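Local structure of aldehyde dehydrogenase 12 (Zea mays, 6D97) at residues A[409-414]-A[435-440]; A[295-300]-A[428-433]; A[28-33]-A[231-236]; A[43-48]-A[248-253]. The protein probably oxidises L-glutamate gamma-semialdehyde to glutamate with NAD+ as electron acceptor, the last step of proline catabolism in plants. All blocks are in the same frame, centred on the assembly; numbering follows the deposited sequence.

Contact 1. Residues A[409-414]-A[435-440]; sequences KPTAVF and GPFQVV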
loop_
_atom_site.group_PDB
_atom_site.type_symbol
_atom_site.label_atom_id
_atom_site.label_comp_id
_atom_site.label_asym_id
_atom_site.label_seq_id
_atom_site.Cartn_x
_atom_site.Cartn_y
_atom_site.Cartn_z
ATOM N N LYS A 409 -28.859 37.262 -11.802
ATOM C CA LYS A 409 -27.861 37.800 -10.897
ATOM C C LYS A 409 -27.602 36.793 -9.776
ATOM O O LYS A 409 -28.489 36.008 -9.427
ATOM C CB LYS A 409 -28.330 39.127 -10.305
ATOM C CG LYS A 409 -28.519 40.251 -11.314
ATOM C CD LYS A 409 -29.040 41.509 -10.635
ATOM C CE LYS A 409 -29.148 42.669 -11.611
ATOM N NZ LYS A 409 -29.732 43.880 -10.970
ATOM N N PRO A 410 -26.396 36.788 -9.206
ATOM C CA PRO A 410 -26.108 35.873 -8.092
ATOM C C PRO A 410 -27.096 36.087 -6.958
ATOM O O PRO A 410 -27.288 37.208 -6.482
ATOM C CB PRO A 410 -24.681 36.249 -7.679
ATOM C CG PRO A 410 -24.093 36.870 -8.891
ATOM C CD PRO A 410 -25.221 37.592 -9.576
ATOM N N THR A 411 -27.727 35.000 -6.531
ATOM C CA THR A 411 -28.836 35.063 -5.594
ATOM C C THR A 411 -28.551 34.224 -4.357
ATOM O O THR A 411 -28.069 33.090 -4.453
ATOM C CB THR A 411 -30.133 34.592 -6.254
ATOM O OG1 THR A 411 -30.424 35.427 -7.382
ATOM C CG2 THR A 411 -31.291 34.649 -5.262
ATOM N N ALA A 412 -28.859 34.796 -3.195
ATOM C CA ALA A 412 -28.813 34.097 -1.919
ATOM C C ALA A 412 -30.086 34.411 -1.152
ATOM O O ALA A 412 -30.465 35.580 -1.027
ATOM C CB ALA A 412 -27.588 34.506 -1.100
ATOM N N VAL A 413 -30.741 33.375 -0.638
ATOM C CA VAL A 413 -31.996 33.517 0.092
ATOM C C VAL A 413 -31.795 32.970 1.495
ATOM O O VAL A 413 -31.374 31.819 1.665
ATOM C CB VAL A 413 -33.154 32.795 -0.612
ATOM C CG1 VAL A 413 -34.403 32.849 0.252
ATOM C CG2 VAL A 413 -33.416 33.411 -1.977
ATOM N N PHE A 414 -32.088 33.789 2.498
ATOM C CA PHE A 414 -32.066 33.315 3.871
ATOM C C PHE A 414 -33.346 32.553 4.182
ATOM O O PHE A 414 -34.443 32.982 3.817
ATOM C CB PHE A 414 -31.906 34.482 4.844
ATOM C CG PHE A 414 -31.972 34.082 6.294
ATOM C CD1 PHE A 414 -30.863 33.537 6.928
ATOM C CD2 PHE A 414 -33.136 34.259 7.025
ATOM C CE1 PHE A 414 -30.915 33.171 8.260
ATOM C CE2 PHE A 414 -33.196 33.895 8.357
ATOM C CZ PHE A 414 -32.084 33.349 8.975
ATOM N N GLY A 435 -27.522 26.657 -10.934
ATOM C CA GLY A 435 -27.366 28.045 -11.296
ATOM C C GLY A 435 -26.789 28.845 -10.151
ATOM O O GLY A 435 -26.479 28.305 -9.084
ATOM N N PRO A 436 -26.650 30.174 -10.340
ATOM C CA PRO A 436 -26.041 31.019 -9.286
ATOM C C PRO A 436 -27.050 31.330 -8.175
ATOM O O PRO A 436 -27.673 32.396 -8.116
ATOM C CB PRO A 436 -25.624 32.272 -10.061
ATOM C CG PRO A 436 -26.478 32.271 -11.369
ATOM C CD PRO A 436 -27.254 30.976 -11.419
ATOM N N PHE A 437 -27.198 30.380 -7.255
ATOM C CA PHE A 437 -28.271 30.444 -6.268
ATOM C C PHE A 437 -27.869 29.609 -5.063
ATOM O O PHE A 437 -27.458 28.450 -5.215
ATOM C CB PHE A 437 -29.608 29.947 -6.841
ATOM C CG PHE A 437 -30.779 30.109 -5.903
ATOM C CD1 PHE A 437 -31.034 29.173 -4.915
ATOM C CD2 PHE A 437 -31.615 31.209 -5.992
ATOM C CE1 PHE A 437 -32.102 29.334 -4.038
ATOM C CE2 PHE A 437 -32.687 31.364 -5.108
ATOM C CZ PHE A 437 -32.919 30.429 -4.138
ATOM N N GLN A 438 -28.020 30.175 -3.868
ATOM C CA GLN A 438 -27.721 29.451 -2.646
ATOM C C GLN A 438 -28.721 29.847 -1.567
ATOM O O GLN A 438 -29.321 30.926 -1.608
ATOM C CB GLN A 438 -26.296 29.739 -2.140
ATOM C CG GLN A 438 -26.013 31.209 -1.871
ATOM C CD GLN A 438 -24.696 31.415 -1.169
ATOM O OE1 GLN A 438 -24.299 30.623 -0.319
ATOM N NE2 GLN A 438 -24.031 32.496 -1.489
ATOM N N VAL A 439 -28.866 28.974 -0.575
ATOM C CA VAL A 439 -29.646 29.255 0.621
ATOM C C VAL A 439 -28.675 29.510 1.768
ATOM O O VAL A 439 -27.674 28.798 1.924
ATOM C CB VAL A 439 -30.618 28.109 0.952
ATOM C CG1 VAL A 439 -31.367 28.375 2.251
ATOM C CG2 VAL A 439 -31.591 27.902 -0.205
ATOM N N VAL A 440 -28.950 30.546 2.556
ATOM C CA VAL A 440 -28.175 30.866 3.746
ATOM C C VAL A 440 -29.084 30.688 4.958
ATOM O O VAL A 440 -30.280 31.016 4.916
ATOM C CB VAL A 440 -27.607 32.294 3.689
ATOM C CG1 VAL A 440 -26.882 32.647 4.966
ATOM C CG2 VAL A 440 -26.686 32.438 2.489
#
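Strands 411-414 and 437-443 are parallel neighbours in a mixed sheet, with Thr411, Ala412, Val413 and Phe414 beside Phe437, Gln438, Val439 and Val440. Thr411 N gives a hydrogen bond to Pro436 O (3.0 Å), and the bonding continues from strand to strand with Gln438 N to Thr411 O, Val413 N to Gln438 O and Val440 N to Val413 O, this last the straightest at 165°. CA-H...O contacts supplement these bonds, as where Phe414 CA lies 3.1 Å from Val440 O. On one face, CG of Phe437 stands anti to the backbone N (chi1 -175°), which brings CD2 to 3.5 Å from Thr411 CG2 and CZ to 3.7 Å from Val413 CG2. Helix 371-382 covers this face, with Met378 and Leu381 against the Phe437 ring. The chain between the two strands passes through helices 417-420 and 425-429, a beta-alpha-beta crossover in the sheet that forms the catalytic domain core of aldehyde dehydrogenases. On the other face Ala412 CB packs at 3.7 Å on Gln438 CG. Beyond it the buried Gln438 amide is held at both ends, OE1 by Gln331 NE2 and NE2 by Tyr321 OH, and the same tyrosine oxygen also bonds Thr411 O. Thr411 OG1 turns back to Lys409 O (2.9 Å) and also meets Gly393 N.

Contact 2. Residues A[295-300]-A[428-433]; sequences AGFDWK and LVTKEI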
loop_
_atom_site.group_PDB
_atom_site.type_symbol
_atom_site.label_atom_id
_atom_site.label_comp_id
_atom_site.label_asym_id
_atom_site.label_seq_id
_atom_site.Cartn_x
_atom_site.Cartn_y
_atom_site.Cartn_z
ATOM N N ALA A 295 -25.573 14.204 -9.033
ATOM C CA ALA A 295 -25.720 15.563 -8.558
ATOM C C ALA A 295 -25.189 15.699 -7.133
ATOM O O ALA A 295 -24.824 14.723 -6.462
ATOM C CB ALA A 295 -27.184 15.999 -8.625
ATOM N N GLY A 296 -25.143 16.944 -6.678
ATOM C CA GLY A 296 -24.781 17.240 -5.309
ATOM C C GLY A 296 -25.500 18.473 -4.797
ATOM O O GLY A 296 -25.637 19.455 -5.523
ATOM N N PHE A 297 -25.986 18.419 -3.558
ATOM C CA PHE A 297 -26.427 19.598 -2.823
ATOM C C PHE A 297 -25.417 19.823 -1.717
ATOM O O PHE A 297 -25.544 19.283 -0.611
ATOM C CB PHE A 297 -27.859 19.420 -2.290
ATOM C CG PHE A 297 -28.459 20.681 -1.784
ATOM C CD1 PHE A 297 -29.095 21.556 -2.641
ATOM C CD2 PHE A 297 -28.353 21.015 -0.451
ATOM C CE1 PHE A 297 -29.627 22.747 -2.167
ATOM C CE2 PHE A 297 -28.885 22.200 0.025
ATOM C CZ PHE A 297 -29.525 23.063 -0.833
ATOM N N ASP A 298 -24.416 20.654 -2.001
ATOM C CA ASP A 298 -23.215 20.779 -1.171
ATOM C C ASP A 298 -23.359 21.909 -0.155
ATOM O O ASP A 298 -23.868 22.993 -0.476
ATOM C CB ASP A 298 -22.020 21.014 -2.087
ATOM C CG ASP A 298 -22.088 20.144 -3.330
ATOM O OD1 ASP A 298 -22.263 18.934 -3.197
ATOM O OD2 ASP A 298 -21.928 20.664 -4.438
ATOM N N TRP A 299 -22.945 21.631 1.072
ATOM C CA TRP A 299 -23.135 22.529 2.191
ATOM C C TRP A 299 -21.795 23.060 2.675
ATOM O O TRP A 299 -20.753 22.420 2.508
ATOM C CB TRP A 299 -23.881 21.845 3.363
ATOM C CG TRP A 299 -23.390 20.474 3.742
ATOM C CD1 TRP A 299 -23.914 19.274 3.346
ATOM C CD2 TRP A 299 -22.298 20.164 4.612
ATOM N NE1 TRP A 299 -23.204 18.239 3.908
ATOM C CE2 TRP A 299 -22.206 18.759 4.689
ATOM C CE3 TRP A 299 -21.382 20.940 5.329
ATOM C CZ2 TRP A 299 -21.236 18.116 5.452
ATOM C CZ3 TRP A 299 -20.419 20.303 6.081
ATOM C CH2 TRP A 299 -20.351 18.903 6.138
ATOM N N LYS A 300 -21.839 24.252 3.265
ATOM C CA LYS A 300 -20.722 24.830 3.994
ATOM C C LYS A 300 -21.214 25.185 5.384
ATOM O O LYS A 300 -22.239 25.862 5.530
ATOM C CB LYS A 300 -20.160 26.068 3.294
ATOM C CG LYS A 300 -19.070 26.769 4.081
ATOM C CD LYS A 300 -18.477 27.919 3.288
ATOM C CE LYS A 300 -17.539 27.416 2.199
ATOM N NZ LYS A 300 -17.307 28.440 1.141
ATOM N N LEU A 428 -37.855 21.315 -0.594
ATOM C CA LEU A 428 -37.710 22.531 -1.389
ATOM C C LEU A 428 -36.349 23.195 -1.156
ATOM O O LEU A 428 -35.664 23.579 -2.118
ATOM C CB LEU A 428 -38.849 23.505 -1.060
ATOM C CG LEU A 428 -38.837 24.849 -1.787
ATOM C CD1 LEU A 428 -39.092 24.650 -3.262
ATOM C CD2 LEU A 428 -39.849 25.801 -1.168
ATOM N N VAL A 429 -35.941 23.360 0.112
ATOM C CA VAL A 429 -34.696 24.069 0.440
ATOM C C VAL A 429 -33.489 23.305 -0.095
ATOM O O VAL A 429 -32.543 23.905 -0.635
ATOM C CB VAL A 429 -34.609 24.307 1.970
ATOM C CG1 VAL A 429 -33.165 24.596 2.428
ATOM C CG2 VAL A 429 -35.553 25.431 2.383
ATOM N N THR A 430 -33.488 21.977 0.025
ATOM C CA THR A 430 -32.367 21.147 -0.409
ATOM C C THR A 430 -32.467 20.756 -1.890
ATOM O O THR A 430 -31.785 19.819 -2.323
ATOM C CB THR A 430 -32.264 19.907 0.468
ATOM O OG1 THR A 430 -33.420 19.094 0.281
ATOM C CG2 THR A 430 -32.156 20.304 1.964
ATOM N N LYS A 431 -33.284 21.443 -2.673
ATOM C CA LYS A 431 -33.376 21.159 -4.099
ATOM C C LYS A 431 -32.190 21.793 -4.822
ATOM O O LYS A 431 -31.904 22.977 -4.628
ATOM C CB LYS A 431 -34.701 21.698 -4.646
ATOM C CG LYS A 431 -34.908 21.553 -6.134
ATOM C CD LYS A 431 -36.020 22.480 -6.578
ATOM C CE LYS A 431 -36.276 22.360 -8.056
ATOM N NZ LYS A 431 -37.298 21.331 -8.360
ATOM N N GLU A 432 -31.504 21.020 -5.655
ATOM C CA GLU A 432 -30.354 21.541 -6.370
ATOM C C GLU A 432 -30.805 22.426 -7.525
ATOM O O GLU A 432 -31.554 21.971 -8.398
ATOM C CB GLU A 432 -29.474 20.400 -6.898
ATOM C CG GLU A 432 -28.168 20.883 -7.491
ATOM C CD GLU A 432 -27.500 19.841 -8.353
ATOM O OE1 GLU A 432 -28.234 19.077 -9.004
ATOM O OE2 GLU A 432 -26.252 19.796 -8.399
ATOM N N ILE A 433 -30.356 23.682 -7.523
ATOM C CA ILE A 433 -30.561 24.614 -8.625
ATOM C C ILE A 433 -29.205 24.799 -9.295
ATOM O O ILE A 433 -28.300 25.446 -8.734
ATOM C CB ILE A 433 -31.138 25.956 -8.162
ATOM C CG1 ILE A 433 -32.211 25.741 -7.089
ATOM C CG2 ILE A 433 -31.724 26.752 -9.338
ATOM C CD1 ILE A 433 -33.488 25.047 -7.599
#
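The Phe297 ring, on the lead-in to strand 298-302 of the catalytic domain sheet, lies against the C-terminal end of helix 425-429, where Thr430 is the first residue to leave the helical conformation. Thr430 CA sits over one ring face, 3.6 Å from the centroid and 16° off the normal, a CH-pi contact. Thr430 O, 3.2 Å from Phe297 CD1, also lies over a face. Two more backbone oxygens come close to the ring, Val429 O 3.1 Å from CZ and Lys431 O 3.4 Å from CE1, and Glu432 CA lies at the ring edge, in its plane. Glu432, CG anti to the backbone N (chi1 -172°), reaches across to the backbone of 295-296, its OE1 3.3 Å from Ala295 CB and its OE2 3.0 Å from Gly296 O, two acceptors with no hydrogen bond between them. Glu432 starts the Glu-x-Phe-Gly-Pro sequence common in aldehyde dehydrogenases, in which the glutamate of relatives binds the nicotinamide ribose; here its side chain is about 7 Å from the bound NAD. With an alanine here instead of Phe297, the turn at Thr430 would probably lose the surface it rests on, and a gap would open between it and strand 331-337. In the next shell, Phe297 is backed by Ser332 and Val333 of that strand, while Asp298 OD1 accepts from Thr463 N. The helix end is shaped by Lys431 N bonding Leu428 O and by Thr430 OG1 bonding Phe426 O, one turn back.

Contact 3. Residues A[28-33]-A[231-236]; sequences SFATVS and MEQMIR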
loop_
_atom_site.group_PDB
_atom_site.type_symbol
_atom_site.label_atom_id
_atom_site.label_comp_id
_atom_site.label_asym_id
_atom_site.label_seq_id
_atom_site.Cartn_x
_atom_site.Cartn_y
_atom_site.Cartn_z
ATOM N N SER A 28 -2.215 22.855 -34.678
ATOM C CA SER A 28 -2.214 22.016 -35.874
ATOM C C SER A 28 -3.372 21.025 -35.868
ATOM O O SER A 28 -4.037 20.828 -36.892
ATOM C CB SER A 28 -0.876 21.282 -35.985
ATOM O OG SER A 28 -0.981 20.129 -36.799
ATOM N N PHE A 29 -3.638 20.400 -34.722
ATOM C CA PHE A 29 -4.689 19.396 -34.658
ATOM C C PHE A 29 -6.080 20.001 -34.792
ATOM O O PHE A 29 -7.044 19.262 -35.023
ATOM C CB PHE A 29 -4.594 18.628 -33.343
ATOM C CG PHE A 29 -4.749 19.493 -32.126
ATOM C CD1 PHE A 29 -6.009 19.803 -31.640
ATOM C CD2 PHE A 29 -3.640 19.995 -31.465
ATOM C CE1 PHE A 29 -6.162 20.598 -30.526
ATOM C CE2 PHE A 29 -3.786 20.791 -30.344
ATOM C CZ PHE A 29 -5.051 21.092 -29.874
ATOM N N ALA A 30 -6.203 21.316 -34.641
ATOM C CA ALA A 30 -7.514 21.931 -34.519
ATOM C C ALA A 30 -8.217 22.013 -35.865
ATOM O O ALA A 30 -7.594 22.250 -36.904
ATOM C CB ALA A 30 -7.384 23.328 -33.911
ATOM N N THR A 31 -9.530 21.795 -35.839
ATOM C CA THR A 31 -10.400 22.052 -36.980
ATOM C C THR A 31 -11.343 23.217 -36.719
ATOM O O THR A 31 -12.259 23.452 -37.512
ATOM C CB THR A 31 -11.201 20.797 -37.341
ATOM O OG1 THR A 31 -11.965 20.365 -36.208
ATOM C CG2 THR A 31 -10.269 19.677 -37.776
ATOM N N VAL A 32 -11.133 23.956 -35.632
ATOM C CA VAL A 32 -12.018 25.041 -35.235
ATOM C C VAL A 32 -11.186 26.172 -34.648
ATOM O O VAL A 32 -10.147 25.945 -34.026
ATOM C CB VAL A 32 -13.087 24.561 -34.227
ATOM C CG1 VAL A 32 -12.444 24.147 -32.906
ATOM C CG2 VAL A 32 -14.142 25.628 -33.994
ATOM N N SER A 33 -11.650 27.399 -34.856
ATOM C CA SER A 33 -11.048 28.582 -34.263
ATOM C C SER A 33 -11.993 29.107 -33.199
ATOM O O SER A 33 -13.068 29.621 -33.540
ATOM C CB SER A 33 -10.785 29.648 -35.322
ATOM O OG SER A 33 -10.445 30.888 -34.730
ATOM N N MET A 231 -13.984 18.029 -26.452
ATOM C CA MET A 231 -13.367 16.708 -26.457
ATOM C C MET A 231 -13.061 16.239 -27.868
ATOM O O MET A 231 -12.123 15.461 -28.069
ATOM C CB MET A 231 -14.260 15.690 -25.752
ATOM C CG MET A 231 -13.964 15.552 -24.282
ATOM S SD MET A 231 -12.211 15.373 -23.889
ATOM C CE MET A 231 -11.895 13.720 -24.496
ATOM N N GLU A 232 -13.833 16.694 -28.857
ATOM C CA GLU A 232 -13.523 16.353 -30.239
ATOM C C GLU A 232 -12.151 16.890 -30.627
ATOM O O GLU A 232 -11.332 16.172 -31.212
ATOM C CB GLU A 232 -14.607 16.899 -31.169
ATOM C CG GLU A 232 -14.716 16.146 -32.483
ATOM C CD GLU A 232 -14.534 17.035 -33.693
ATOM O OE1 GLU A 232 -15.398 16.999 -34.590
ATOM O OE2 GLU A 232 -13.526 17.769 -33.746
ATOM N N GLN A 233 -11.879 18.151 -30.284
ATOM C CA GLN A 233 -10.552 18.718 -30.508
ATOM C C GLN A 233 -9.500 18.009 -29.666
ATOM O O GLN A 233 -8.378 17.775 -30.130
ATOM C CB GLN A 233 -10.566 20.215 -30.203
ATOM C CG GLN A 233 -11.569 20.996 -31.031
ATOM C CD GLN A 233 -11.309 20.875 -32.519
ATOM O OE1 GLN A 233 -10.245 21.252 -33.008
ATOM N NE2 GLN A 233 -12.278 20.338 -33.246
ATOM N N MET A 234 -9.844 17.654 -28.426
ATOM C CA MET A 234 -8.886 16.959 -27.570
ATOM C C MET A 234 -8.531 15.590 -28.139
ATOM O O MET A 234 -7.375 15.157 -28.060
ATOM C CB MET A 234 -9.446 16.832 -26.154
ATOM C CG MET A 234 -8.466 16.231 -25.168
ATOM S SD MET A 234 -7.018 17.275 -24.939
ATOM C CE MET A 234 -5.833 16.049 -24.404
ATOM N N ILE A 235 -9.508 14.901 -28.734
ATOM C CA ILE A 235 -9.246 13.586 -29.310
ATOM C C ILE A 235 -8.326 13.700 -30.519
ATOM O O ILE A 235 -7.459 12.845 -30.740
ATOM C CB ILE A 235 -10.569 12.888 -29.666
ATOM C CG1 ILE A 235 -11.316 12.511 -28.388
ATOM C CG2 ILE A 235 -10.309 11.645 -30.490
ATOM C CD1 ILE A 235 -12.747 12.078 -28.627
ATOM N N ARG A 236 -8.492 14.758 -31.318
ATOM C CA ARG A 236 -7.585 14.989 -32.439
ATOM C C ARG A 236 -6.160 15.200 -31.951
ATOM O O ARG A 236 -5.209 14.669 -32.538
ATOM C CB ARG A 236 -8.059 16.188 -33.258
ATOM C CG ARG A 236 -9.433 15.978 -33.851
ATOM C CD ARG A 236 -9.895 17.139 -34.715
ATOM N NE ARG A 236 -11.206 16.859 -35.294
ATOM C CZ ARG A 236 -11.396 16.230 -36.450
ATOM N NH1 ARG A 236 -10.355 15.822 -37.163
ATOM N NH2 ARG A 236 -12.629 16.007 -36.893
#
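Gln233, on helix 229-240 of the Rossmann-type NAD-binding domain, grips Thr31 and so fastens the N-terminal loop. Its CB lies 4.4 Å from Phe29 CE1; the Gln233 backbone O comes closer, 3.5 Å from Phe29 CD1. The chain then bends at chi2 (-60°), so that CG and CD run across Val32, whose CG1 comes within 3.5 Å of Gln233 CD. At the tip both amide atoms are used. Gln233 OE1 accepts from Thr31 N at 3.0 Å, on a lone pair in the carbonyl plane, while NE2 donates to Thr31 OG1, also at 3.0 Å, nearly straight at 169° and almost in the amide plane. Beside it, Thr31 CG2 lies 3.9 Å from Arg236 CZ over one face of the guanidinium, and Phe29 O lies 3.6 Å from Arg236 CD. Arg236 NE forms a salt bridge with Glu232 OE2 (2.9 Å), one turn back; Glu232 OE1 takes Gln46 N, and Arg236 also makes a cation-pi contact with Trp53. Phe129 and Leu133 of helix 124-137 pack on Gln233. The paired bonds to one residue fix the amide against a flip: exchanging its oxygen and nitrogen would set an N-H against Thr31 N, which can only donate.

Contact 4. Residues A[43-48]-A[248-253]; sequences AEVQNF and MDFINS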
loop_
_atom_site.group_PDB
_atom_site.type_symbol
_atom_site.label_atom_id
_atom_site.label_comp_id
_atom_site.label_asym_id
_atom_site.label_seq_id
_atom_site.Cartn_x
_atom_site.Cartn_y
_atom_site.Cartn_z
ATOM N N ALA A 43 -19.000 25.856 -36.933
ATOM C CA ALA A 43 -18.148 24.684 -36.840
ATOM C C ALA A 43 -19.011 23.430 -36.811
ATOM O O ALA A 43 -20.211 23.485 -36.535
ATOM C CB ALA A 43 -17.266 24.739 -35.589
ATOM N N GLU A 44 -18.389 22.292 -37.102
ATOM C CA GLU A 44 -19.073 21.013 -37.017
ATOM C C GLU A 44 -18.322 20.076 -36.084
ATOM O O GLU A 44 -17.096 20.151 -35.949
ATOM C CB GLU A 44 -19.244 20.358 -38.396
ATOM C CG GLU A 44 -17.964 20.066 -39.155
ATOM C CD GLU A 44 -18.218 19.225 -40.397
ATOM O OE1 GLU A 44 -17.833 18.033 -40.401
ATOM O OE2 GLU A 44 -18.821 19.751 -41.361
ATOM N N VAL A 45 -19.081 19.205 -35.426
ATOM C CA VAL A 45 -18.548 18.191 -34.526
ATOM C C VAL A 45 -18.900 16.828 -35.097
ATOM O O VAL A 45 -20.069 16.559 -35.397
ATOM C CB VAL A 45 -19.106 18.341 -33.099
ATOM C CG1 VAL A 45 -18.508 17.282 -32.179
ATOM C CG2 VAL A 45 -18.829 19.731 -32.583
ATOM N N GLN A 46 -17.897 15.976 -35.247
ATOM C CA GLN A 46 -18.081 14.667 -35.846
ATOM C C GLN A 46 -17.937 13.575 -34.800
ATOM O O GLN A 46 -17.430 13.787 -33.695
ATOM C CB GLN A 46 -17.078 14.442 -36.981
ATOM C CG GLN A 46 -17.181 15.457 -38.104
ATOM C CD GLN A 46 -16.157 15.225 -39.188
ATOM O OE1 GLN A 46 -15.050 15.759 -39.136
ATOM N NE2 GLN A 46 -16.515 14.414 -40.177
ATOM N N ASN A 47 -18.395 12.391 -35.175
ATOM C CA ASN A 47 -18.152 11.194 -34.395
ATOM C C ASN A 47 -16.852 10.542 -34.848
ATOM O O ASN A 47 -16.347 10.796 -35.943
ATOM C CB ASN A 47 -19.313 10.209 -34.534
ATOM C CG ASN A 47 -20.664 10.865 -34.315
ATOM O OD1 ASN A 47 -21.035 11.191 -33.185
ATOM N ND2 ASN A 47 -21.409 11.067 -35.401
ATOM N N PHE A 48 -16.308 9.694 -33.981
ATOM C CA PHE A 48 -15.168 8.854 -34.316
ATOM C C PHE A 48 -15.529 7.422 -33.965
ATOM O O PHE A 48 -15.820 7.122 -32.802
ATOM C CB PHE A 48 -13.910 9.295 -33.565
ATOM C CG PHE A 48 -12.646 8.672 -34.079
ATOM C CD1 PHE A 48 -12.001 9.203 -35.182
ATOM C CD2 PHE A 48 -12.097 7.568 -33.453
ATOM C CE1 PHE A 48 -10.835 8.642 -35.653
ATOM C CE2 PHE A 48 -10.931 7.003 -33.920
ATOM C CZ PHE A 48 -10.302 7.538 -35.024
ATOM N N MET A 248 -10.569 3.778 -29.102
ATOM C CA MET A 248 -11.752 4.396 -28.518
ATOM C C MET A 248 -12.678 4.906 -29.612
ATOM O O MET A 248 -12.276 5.103 -30.762
ATOM C CB MET A 248 -11.382 5.539 -27.558
ATOM C CG MET A 248 -10.783 6.782 -28.215
ATOM S SD MET A 248 -11.981 8.004 -28.807
ATOM C CE MET A 248 -12.716 8.560 -27.273
ATOM N N ASP A 249 -13.932 5.132 -29.223
ATOM C CA ASP A 249 -14.947 5.703 -30.092
ATOM C C ASP A 249 -15.540 6.945 -29.441
ATOM O O ASP A 249 -15.514 7.104 -28.218
ATOM C CB ASP A 249 -16.058 4.695 -30.395
ATOM C CG ASP A 249 -15.547 3.476 -31.123
ATOM O OD1 ASP A 249 -14.840 3.637 -32.138
ATOM O OD2 ASP A 249 -15.841 2.355 -30.669
ATOM N N PHE A 250 -16.104 7.811 -30.280
ATOM C CA PHE A 250 -16.670 9.085 -29.849
ATOM C C PHE A 250 -18.044 9.223 -30.488
ATOM O O PHE A 250 -18.146 9.278 -31.717
ATOM C CB PHE A 250 -15.745 10.235 -30.264
ATOM C CG PHE A 250 -16.144 11.581 -29.734
ATOM C CD1 PHE A 250 -16.279 11.803 -28.371
ATOM C CD2 PHE A 250 -16.338 12.641 -30.606
ATOM C CE1 PHE A 250 -16.626 13.055 -27.891
ATOM C CE2 PHE A 250 -16.687 13.893 -30.138
ATOM C CZ PHE A 250 -16.830 14.104 -28.778
ATOM N N ILE A 251 -19.096 9.255 -29.675
ATOM C CA ILE A 251 -20.463 9.309 -30.182
ATOM C C ILE A 251 -21.129 10.587 -29.688
ATOM O O ILE A 251 -20.972 10.971 -28.522
ATOM C CB ILE A 251 -21.281 8.064 -29.777
ATOM C CG1 ILE A 251 -22.690 8.138 -30.376
ATOM C CG2 ILE A 251 -21.346 7.913 -28.264
ATOM C CD1 ILE A 251 -23.464 6.833 -30.317
ATOM N N ASN A 252 -21.848 11.256 -30.583
ATOM C CA ASN A 252 -22.698 12.386 -30.240
ATOM C C ASN A 252 -24.146 11.977 -30.469
ATOM O O ASN A 252 -24.478 11.436 -31.530
ATOM C CB ASN A 252 -22.356 13.622 -31.077
ATOM C CG ASN A 252 -20.913 14.073 -30.915
ATOM O OD1 ASN A 252 -20.604 14.910 -30.069
ATOM N ND2 ASN A 252 -20.032 13.545 -31.754
ATOM N N SER A 253 -24.997 12.218 -29.478
ATOM C CA SER A 253 -26.402 11.837 -29.575
ATOM C C SER A 253 -27.153 12.479 -28.422
ATOM O O SER A 253 -26.554 13.018 -27.486
ATOM C CB SER A 253 -26.585 10.315 -29.546
ATOM O OG SER A 253 -26.280 9.789 -28.265
#
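In both Asn47 (chi1 -49°) and Asn252 (chi1 -59°) CG lies anti to the carbonyl carbon, which brings their amides together with planes 48° apart. Asn47 OD1 accepts twice: from Asn252 N at 2.7 Å, met almost head-on, and from Asn252 ND2 at 2.9 Å, well above the carbonyl plane. Asn252 ND2 also makes a weak bond to Gln46 O, while its OD1 takes Ser228 OG; Asn47 ND2 goes to Ala75 O. A leucine in place of Asn47 would probably leave the backbone and side-chain N-H groups of Asn252 without their shared acceptor. Phe48 and Phe250 form a single antiparallel hydrogen-bonded pair, Phe48 N giving to Phe250 O (2.9 Å) and Phe250 N to Phe48 O (2.6 Å), with their CB atoms 3.9 Å apart. Gln46 O approaches the Phe250 ring at its edge, 3.5 Å from CD2, and Met248 O does the same at the Phe48 ring. The bridge joins strand 43-49 of the N-terminal mixed sheet to 249-251, an edge strand of the parallel Rossmann-type sheet. Helix 229-240 packs on Phe250 through Glu232 and Ile235, and strand 218-223 flanks Ile251 with the NAD-binding Lys222.

Overall arrangement
The contacts fall into two well-separated pairs; contact 2 lies across the chain's centre from contacts 3 and 4. Contacts 3 and 4, with centres about 12 Å apart, come first along the chain and interleave: the N-terminal loop and strand 43-49 meet helix 229-240 and then strand 249-251, and a probable hydrogen bond from Gln46 N to Glu232 OE1 links them. Contacts 2 and 1 follow, also interleaved, with centres about 11 Å apart; both reach the seven-stranded mixed sheet. Centres of contacts in different pairs are about 33 to 37 Å apart. Contacts 3 and 4 tie the N-terminal residues to the NAD-binding domain, while contacts 1 and 2 lie in the catalytic domain, where 428-440 contributes a helix end and a strand.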